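Local coordinates for putative aminotransferase (PDB 4ZWV), which probably acts as a pyridoxal phosphate-dependent sugar aminotransferase in making the aminopentose of the indolocarbazole AT2433, at residues 259-270 and 351-362. Residues are numbered along the deposited sequence; the frame is centred on the assembly and turned at random.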
ATOM      1  N   GLN A 259      16.115 -22.890   3.870  1.00 14.68           N
ATOM      2  CA  GLN A 259      15.651 -22.742   2.505  1.00 16.92           C
ATOM      3  C   GLN A 259      16.707 -22.025   1.653  1.00 16.86           C
ATOM      4  O   GLN A 259      16.954 -22.412   0.513  1.00 16.37           O
ATOM      5  CB  GLN A 259      14.302 -22.023   2.489  1.00 16.66           C
ATOM      6  CG  GLN A 259      13.155 -22.963   2.900  1.00 21.77           C
ATOM      7  CD  GLN A 259      12.102 -22.314   3.790  1.00 27.52           C
ATOM      8  OE1 GLN A 259      11.504 -22.983   4.639  1.00 29.37           O
ATOM      9  NE2 GLN A 259      11.867 -21.019   3.598  1.00 18.01           N
ATOM     10  N   LEU A 260      17.329 -20.997   2.217  0.57 15.88           N
ATOM     11  CA  LEU A 260      18.401 -20.279   1.534  0.57 16.00           C
ATOM     12  C   LEU A 260      19.574 -21.205   1.217  0.57 15.52           C
ATOM     13  O   LEU A 260      20.173 -21.129   0.143  0.57 17.50           O
ATOM     14  CB  LEU A 260      18.867 -19.099   2.385  0.57 19.81           C
ATOM     15  CG  LEU A 260      19.768 -18.062   1.723  0.57 19.72           C
ATOM     16  CD1 LEU A 260      19.182 -17.569   0.397  0.57 13.43           C
ATOM     17  CD2 LEU A 260      19.981 -16.900   2.684  0.57 18.98           C
ATOM     18  N   ARG A 261      19.903 -22.071   2.167  1.00 16.01           N
ATOM     19  CA  ARG A 261      20.977 -23.036   1.976  1.00 17.23           C
ATOM     20  C   ARG A 261      20.662 -23.932   0.773  1.00 18.08           C
ATOM     21  O   ARG A 261      21.534 -24.217  -0.033  1.00 17.17           O
ATOM     22  CB  ARG A 261      21.183 -23.864   3.242  1.00 19.67           C
ATOM     23  CG  ARG A 261      22.389 -24.790   3.182  1.00 24.27           C
ATOM     24  CD  ARG A 261      22.383 -25.769   4.342  1.00 26.74           C
ATOM     25  NE  ARG A 261      21.315 -26.751   4.180  1.00 30.58           N
ATOM     26  CZ  ARG A 261      21.388 -27.802   3.369  1.00 32.98           C
ATOM     27  NH1 ARG A 261      22.485 -28.014   2.653  1.00 35.94           N
ATOM     28  NH2 ARG A 261      20.369 -28.643   3.273  1.00 31.60           N
ATOM     29  N   LEU A 262      19.399 -24.330   0.627  1.00 16.41           N
ATOM     30  CA  LEU A 262      19.006 -25.180  -0.494  1.00 17.52           C
ATOM     31  C   LEU A 262      19.049 -24.428  -1.830  1.00 16.12           C
ATOM     32  O   LEU A 262      19.513 -24.984  -2.831  1.00 15.52           O
ATOM     33  CB  LEU A 262      17.612 -25.767  -0.260  1.00 18.19           C
ATOM     34  CG  LEU A 262      17.518 -26.762   0.897  1.00 20.29           C
ATOM     35  CD1 LEU A 262      16.075 -27.140   1.166  1.00 20.77           C
ATOM     36  CD2 LEU A 262      18.343 -28.011   0.601  1.00 20.48           C
ATOM     37  N   HIS A 263      18.575 -23.178  -1.853  1.00 13.36           N
ATOM     38  CA  HIS A 263      18.728 -22.346  -3.056  1.00 13.13           C
ATOM     39  C   HIS A 263      20.183 -22.350  -3.513  1.00 16.39           C
ATOM     40  O   HIS A 263      20.490 -22.564  -4.689  1.00 14.67           O
ATOM     41  CB  HIS A 263      18.303 -20.889  -2.810  1.00 13.33           C
ATOM     42  CG  HIS A 263      16.824 -20.641  -2.900  1.00 12.87           C
ATOM     43  ND1 HIS A 263      16.258 -19.916  -3.929  1.00 14.38           N
ATOM     44  CD2 HIS A 263      15.804 -20.981  -2.073  1.00 14.98           C
ATOM     45  CE1 HIS A 263      14.953 -19.829  -3.738  1.00 12.06           C
ATOM     46  NE2 HIS A 263      14.651 -20.465  -2.619  1.00 14.24           N
ATOM     47  N   ARG A 264      21.079 -22.110  -2.564  1.00 14.71           N
ATOM     48  CA  ARG A 264      22.499 -22.007  -2.876  1.00 16.18           C
ATOM     49  C   ARG A 264      23.104 -23.344  -3.286  1.00 17.59           C
ATOM     50  O   ARG A 264      23.910 -23.405  -4.211  1.00 17.58           O
ATOM     51  CB  ARG A 264      23.242 -21.407  -1.680  1.00 14.67           C
ATOM     52  CG  ARG A 264      22.934 -19.921  -1.520  1.00 15.58           C
ATOM     53  CD  ARG A 264      23.310 -19.368  -0.155  1.00 14.25           C
ATOM     54  NE  ARG A 264      23.071 -17.927  -0.124  1.00 14.65           N
ATOM     55  CZ  ARG A 264      22.981 -17.196   0.984  1.00 22.77           C
ATOM     56  NH1 ARG A 264      23.104 -17.764   2.174  1.00 22.08           N
ATOM     57  NH2 ARG A 264      22.755 -15.888   0.896  1.00 21.31           N
ATOM     58  N   GLU A 265      22.692 -24.419  -2.620  1.00 16.86           N
ATOM     59  CA  GLU A 265      23.157 -25.758  -2.973  1.00 18.66           C
ATOM     60  C   GLU A 265      22.716 -26.148  -4.386  1.00 17.59           C
ATOM     61  O   GLU A 265      23.494 -26.709  -5.156  1.00 18.94           O
ATOM     62  CB  GLU A 265      22.647 -26.772  -1.949  1.00 18.00           C
ATOM     63  CG  GLU A 265      22.964 -28.220  -2.279  1.00 34.93           C
ATOM     64  CD  GLU A 265      22.274 -29.202  -1.342  1.00 48.02           C
ATOM     65  OE1 GLU A 265      22.424 -29.063  -0.109  1.00 49.13           O
ATOM     66  OE2 GLU A 265      21.574 -30.109  -1.839  1.00 47.29           O
ATOM     67  N   ASN A 266      21.473 -25.824  -4.734  1.00 17.16           N
ATOM     68  CA  ASN A 266      20.966 -26.135  -6.070  1.00 17.99           C
ATOM     69  C   ASN A 266      21.691 -25.337  -7.154  1.00 17.68           C
ATOM     70  O   ASN A 266      21.992 -25.865  -8.227  1.00 15.68           O
ATOM     71  CB  ASN A 266      19.460 -25.873  -6.138  1.00 16.12           C
ATOM     72  CG  ASN A 266      18.669 -26.848  -5.296  1.00 16.55           C
ATOM     73  OD1 ASN A 266      19.130 -27.960  -5.012  1.00 18.81           O
ATOM     74  ND2 ASN A 266      17.479 -26.441  -4.882  1.00 15.05           N
ATOM     75  N   ALA A 267      21.961 -24.066  -6.868  1.00 17.45           N
ATOM     76  CA  ALA A 267      22.726 -23.215  -7.781  1.00 15.17           C
ATOM     77  C   ALA A 267      24.128 -23.777  -8.005  1.00 20.46           C
ATOM     78  O   ALA A 267      24.632 -23.802  -9.132  1.00 17.38           O
ATOM     79  CB  ALA A 267      22.806 -21.795  -7.238  1.00 14.50           C
ATOM     80  N   ALA A 268      24.754 -24.234  -6.926  1.00 15.26           N
ATOM     81  CA  ALA A 268      26.085 -24.827  -7.033  1.00 19.82           C
ATOM     82  C   ALA A 268      26.033 -26.084  -7.892  1.00 19.78           C
ATOM     83  O   ALA A 268      26.948 -26.353  -8.678  1.00 21.00           O
ATOM     84  CB  ALA A 268      26.645 -25.144  -5.655  1.00 19.06           C
ATOM     85  N   PHE A 269      24.957 -26.853  -7.739  1.00 19.47           N
ATOM     86  CA  PHE A 269      24.755 -28.060  -8.532  1.00 18.66           C
ATOM     87  C   PHE A 269      24.670 -27.715 -10.021  1.00 20.55           C
ATOM     88  O   PHE A 269      25.333 -28.345 -10.850  1.00 19.78           O
ATOM     89  CB  PHE A 269      23.495 -28.794  -8.063  1.00 19.96           C
ATOM     90  CG  PHE A 269      23.186 -30.043  -8.836  1.00 20.36           C
ATOM     91  CD1 PHE A 269      23.821 -31.235  -8.537  1.00 29.99           C
ATOM     92  CD2 PHE A 269      22.239 -30.029  -9.850  1.00 24.31           C
ATOM     93  CE1 PHE A 269      23.528 -32.388  -9.245  1.00 32.25           C
ATOM     94  CE2 PHE A 269      21.946 -31.178 -10.560  1.00 31.36           C
ATOM     95  CZ  PHE A 269      22.588 -32.353 -10.257  1.00 27.77           C
ATOM     96  N   TYR A 270      23.854 -26.724 -10.358  1.00 18.16           N
ATOM     97  CA  TYR A 270      23.765 -26.272 -11.746  1.00 19.19           C
ATOM     98  C   TYR A 270      25.111 -25.761 -12.266  1.00 22.40           C
ATOM     99  O   TYR A 270      25.486 -26.061 -13.399  1.00 19.57           O
ATOM    100  CB  TYR A 270      22.718 -25.171 -11.902  1.00 15.85           C
ATOM    101  CG  TYR A 270      21.274 -25.606 -11.778  1.00 16.93           C
ATOM    102  CD1 TYR A 270      20.868 -26.903 -12.067  1.00 19.03           C
ATOM    103  CD2 TYR A 270      20.310 -24.690 -11.376  1.00 16.23           C
ATOM    104  CE1 TYR A 270      19.532 -27.277 -11.958  1.00 21.52           C
ATOM    105  CE2 TYR A 270      18.984 -25.049 -11.260  1.00 18.00           C
ATOM    106  CZ  TYR A 270      18.597 -26.336 -11.552  1.00 16.99           C
ATOM    107  OH  TYR A 270      17.268 -26.676 -11.433  1.00 18.25           O
ATOM    108  N   PRO A 351      14.205 -22.887 -12.384  1.00 15.22           N
ATOM    109  CA  PRO A 351      13.874 -23.148 -10.977  1.00 14.87           C
ATOM    110  C   PRO A 351      15.101 -23.570 -10.187  1.00 13.79           C
ATOM    111  O   PRO A 351      15.855 -24.424 -10.654  1.00 15.17           O
ATOM    112  CB  PRO A 351      12.865 -24.302 -11.057  1.00 15.24           C
ATOM    113  CG  PRO A 351      12.317 -24.247 -12.449  1.00 19.00           C
ATOM    114  CD  PRO A 351      13.465 -23.771 -13.300  1.00 14.74           C
ATOM    115  N   VAL A 352      15.286 -23.006  -9.000  1.00 14.65           N
ATOM    116  CA  VAL A 352      16.472 -23.334  -8.220  1.00 15.14           C
ATOM    117  C   VAL A 352      16.160 -23.402  -6.717  1.00 15.28           C
ATOM    118  O   VAL A 352      17.026 -23.686  -5.900  1.00 13.58           O
ATOM    119  CB  VAL A 352      17.596 -22.298  -8.505  1.00 13.32           C
ATOM    120  CG1 VAL A 352      17.316 -20.988  -7.785  1.00 12.87           C
ATOM    121  CG2 VAL A 352      18.970 -22.847  -8.122  1.00 14.52           C
ATOM    122  N   GLY A 353      14.906 -23.163  -6.354  1.00 15.57           N
ATOM    123  CA  GLY A 353      14.552 -23.032  -4.948  1.00 14.50           C
ATOM    124  C   GLY A 353      14.474 -24.288  -4.090  1.00 15.41           C
ATOM    125  O   GLY A 353      14.733 -25.407  -4.553  1.00 16.27           O
ATOM    126  N   TRP A 354      14.099 -24.087  -2.823  1.00 16.94           N
ATOM    127  CA  TRP A 354      14.091 -25.145  -1.803  1.00 16.50           C
ATOM    128  C   TRP A 354      13.149 -26.307  -2.110  1.00 18.52           C
ATOM    129  O   TRP A 354      13.294 -27.388  -1.545  1.00 20.68           O
ATOM    130  CB  TRP A 354      13.709 -24.551  -0.441  1.00 18.00           C
ATOM    131  CG  TRP A 354      12.406 -23.807  -0.502  1.00 15.56           C
ATOM    132  CD1 TRP A 354      12.242 -22.472  -0.714  1.00 16.66           C
ATOM    133  CD2 TRP A 354      11.084 -24.362  -0.388  1.00 17.11           C
ATOM    134  NE1 TRP A 354      10.898 -22.154  -0.728  1.00 16.49           N
ATOM    135  CE2 TRP A 354      10.171 -23.299  -0.535  1.00 18.01           C
ATOM    136  CE3 TRP A 354      10.587 -25.656  -0.175  1.00 19.15           C
ATOM    137  CZ2 TRP A 354       8.794 -23.484  -0.472  1.00 18.05           C
ATOM    138  CZ3 TRP A 354       9.214 -25.835  -0.118  1.00 20.49           C
ATOM    139  CH2 TRP A 354       8.340 -24.755  -0.264  1.00 18.13           C
ATOM    140  N   TRP A 355      12.183 -26.079  -2.992  1.00 15.72           N
ATOM    141  CA  TRP A 355      11.163 -27.077  -3.312  1.00 17.39           C
ATOM    142  C   TRP A 355      11.666 -28.116  -4.306  1.00 20.73           C
ATOM    143  O   TRP A 355      10.986 -29.098  -4.592  1.00 21.91           O
ATOM    144  CB  TRP A 355       9.910 -26.394  -3.867  1.00 17.64           C
ATOM    145  CG  TRP A 355      10.195 -25.560  -5.076  1.00 15.46           C
ATOM    146  CD1 TRP A 355      10.151 -25.965  -6.379  1.00 19.31           C
ATOM    147  CD2 TRP A 355      10.588 -24.181  -5.095  1.00 14.04           C
ATOM    148  NE1 TRP A 355      10.488 -24.918  -7.212  1.00 16.79           N
ATOM    149  CE2 TRP A 355      10.761 -23.815  -6.448  1.00 15.48           C
ATOM    150  CE3 TRP A 355      10.806 -23.218  -4.102  1.00 15.25           C
ATOM    151  CZ2 TRP A 355      11.133 -22.527  -6.833  1.00 15.20           C
ATOM    152  CZ3 TRP A 355      11.174 -21.940  -4.487  1.00 15.91           C
ATOM    153  CH2 TRP A 355      11.341 -21.608  -5.841  1.00 15.18           C
ATOM    154  N   LEU A 356      12.856 -27.882  -4.844  1.00 18.91           N
ATOM    155  CA  LEU A 356      13.480 -28.828  -5.754  1.00 22.97           C
ATOM    156  C   LEU A 356      14.034 -30.067  -5.048  1.00 27.28           C
ATOM    157  O   LEU A 356      14.978 -29.966  -4.263  1.00 30.54           O
ATOM    158  CB  LEU A 356      14.610 -28.139  -6.510  1.00 25.56           C
ATOM    159  CG  LEU A 356      14.307 -27.221  -7.679  1.00 33.33           C
ATOM    160  CD1 LEU A 356      15.619 -26.763  -8.287  1.00 35.32           C
ATOM    161  CD2 LEU A 356      13.509 -27.974  -8.697  1.00 35.96           C
ATOM    162  N   THR A 357      13.469 -31.234  -5.335  1.00 26.59           N
ATOM    163  CA  THR A 357      14.051 -32.478  -4.841  1.00 27.76           C
ATOM    164  C   THR A 357      15.319 -32.776  -5.621  1.00 30.01           C
ATOM    165  O   THR A 357      15.568 -32.167  -6.655  1.00 24.92           O
ATOM    166  CB  THR A 357      13.100 -33.666  -4.983  1.00 27.81           C
ATOM    167  OG1 THR A 357      12.853 -33.912  -6.376  1.00 27.61           O
ATOM    168  CG2 THR A 357      11.795 -33.396  -4.256  1.00 31.78           C
ATOM    169  N   GLU A 358      16.120 -33.717  -5.147  1.00 27.35           N
ATOM    170  CA  GLU A 358      17.297 -34.118  -5.910  1.00 30.11           C
ATOM    171  C   GLU A 358      16.885 -34.631  -7.287  1.00 26.32           C
ATOM    172  O   GLU A 358      17.530 -34.329  -8.292  1.00 27.19           O
ATOM    173  CB  GLU A 358      18.096 -35.173  -5.148  1.00 37.14           C
ATOM    174  CG  GLU A 358      18.890 -34.591  -3.987  1.00 44.40           C
ATOM    175  CD  GLU A 358      19.849 -35.589  -3.367  1.00 53.66           C
ATOM    176  OE1 GLU A 358      19.916 -36.735  -3.857  1.00 53.53           O
ATOM    177  OE2 GLU A 358      20.535 -35.222  -2.389  1.00 61.46           O
ATOM    178  N   GLN A 359      15.778 -35.363  -7.335  1.00 27.50           N
ATOM    179  CA  GLN A 359      15.259 -35.886  -8.592  1.00 29.37           C
ATOM    180  C   GLN A 359      14.825 -34.764  -9.539  1.00 26.39           C
ATOM    181  O   GLN A 359      15.060 -34.848 -10.749  1.00 28.60           O
ATOM    182  CB  GLN A 359      14.097 -36.847  -8.325  1.00 36.27           C
ATOM    183  CG  GLN A 359      13.564 -37.550  -9.562  1.00 45.84           C
ATOM    184  CD  GLN A 359      12.579 -38.660  -9.225  1.00 53.80           C
ATOM    185  OE1 GLN A 359      12.367 -38.983  -8.055  1.00 55.50           O
ATOM    186  NE2 GLN A 359      11.982 -39.255 -10.253  1.00 50.35           N
ATOM    187  N   ASP A 360      14.201 -33.721  -8.988  1.00 23.43           N
ATOM    188  CA  ASP A 360      13.787 -32.560  -9.780  1.00 22.03           C
ATOM    189  C   ASP A 360      14.978 -31.881 -10.466  1.00 21.98           C
ATOM    190  O   ASP A 360      14.939 -31.621 -11.670  1.00 23.50           O
ATOM    191  CB  ASP A 360      13.066 -31.526  -8.910  1.00 21.60           C
ATOM    192  CG  ASP A 360      11.684 -31.969  -8.465  1.00 27.69           C
ATOM    193  OD1 ASP A 360      11.065 -32.837  -9.124  1.00 27.57           O
ATOM    194  OD2 ASP A 360      11.217 -31.428  -7.438  1.00 29.07           O
ATOM    195  N   ARG A 361      16.032 -31.578  -9.710  1.00 21.81           N
ATOM    196  CA  ARG A 361      17.150 -30.827 -10.299  1.00 22.84           C
ATOM    197  C   ARG A 361      17.951 -31.684 -11.265  1.00 21.18           C
ATOM    198  O   ARG A 361      18.515 -31.165 -12.230  1.00 25.94           O
ATOM    199  CB  ARG A 361      18.069 -30.233  -9.225  1.00 25.54           C
ATOM    200  CG  ARG A 361      18.810 -31.232  -8.372  1.00 30.58           C
ATOM    201  CD  ARG A 361      19.655 -30.503  -7.341  1.00 26.89           C
ATOM    202  NE  ARG A 361      20.597 -31.412  -6.695  1.00 27.79           N
ATOM    203  CZ  ARG A 361      21.307 -31.112  -5.614  1.00 27.46           C
ATOM    204  NH1 ARG A 361      21.184 -29.921  -5.042  1.00 24.33           N
ATOM    205  NH2 ARG A 361      22.139 -32.013  -5.102  1.00 29.42           N
ATOM    206  N   GLU A 362      17.993 -32.992 -11.015  1.00 23.39           N
ATOM    207  CA  GLU A 362      18.635 -33.920 -11.937  1.00 25.07           C
ATOM    208  C   GLU A 362      17.846 -33.966 -13.240  1.00 22.19           C
ATOM    209  O   GLU A 362      18.420 -34.064 -14.324  1.00 26.20           O
ATOM    210  CB  GLU A 362      18.733 -35.311 -11.311  1.00 31.78           C
ATOM    211  CG  GLU A 362      19.807 -35.419 -10.246  1.00 43.48           C
ATOM    212  CD  GLU A 362      19.687 -36.679  -9.411  1.00 57.67           C
ATOM    213  OE1 GLU A 362      18.921 -37.587  -9.802  1.00 61.50           O
ATOM    214  OE2 GLU A 362      20.361 -36.761  -8.363  1.00 61.59           O
TER
HETATM  215  O   HOH W   1      15.938 -28.207  -2.795  1.00 21.59           O
HETATM  216  O   HOH W   2      17.761 -30.452  -4.421  1.00 30.23           O
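Asn-266 and Tyr-270, on helix 243-273, hold by polar side-chain bonds the loop 351-357 and the start of helix 358-369, a helix to loop-and-helix contact consistent with the C-terminal small domain of a fold-type I PLP-dependent enzyme. Asn-266 ND2 donates to Val-352 O at 3.0 Å, in the amide plane but well above the carbonyl plane, and OD1 accepts from Arg-361 NH1 at 2.8 Å, in its own carbonyl plane. The two planes are almost perpendicular (88°), and OD1 meets the guanidinium near its edge. A buried side chain is thus satisfied from two sides, and a water accepts the other N-H of ND2. Tyr-270 OH donates to Pro-351 O at 2.8 Å, nearly in line with that carbonyl.

Arg-361, its CG placed between backbone N and carbonyl carbon (chi1 65°) and its chain then extended, sits as a knob among Glu-265, Asn-266, Phe-269 and Tyr-270. The guanidinium lies flat on Phe-269, planes 9° apart, with CZ 4.2 Å from the ring centroid, an off-centre cation-pi contact. NH1 forms a salt bridge with Glu-265 OE2 at 3.2 Å, on the anti lone pair, and Arg-261 pairs with the other carboxylate oxygen.

Toward Gln-259 along the helix, Gly-353 CA makes a CH-pi contact over the His-263 ring, 3.5 Å from its centroid. Gln-259 CG makes another, 3.9 Å from the centroid of the Trp-354 five-membered ring. Thr-357, the N-cap of helix 358-369, and Asp-360 form a capping box: Asp-360 N donates to Thr-357 OG1 (2.9 Å), Thr-357 N to Asp-360 OD2.

His-263 ND1 is hydrogen-bonded to Phe-293 O, while Val-352 and Ala-267 pack against Tyr-296 of strand 296-300, and Val-364 and Val-365 of helix 358-369 extend the packing onto Tyr-270.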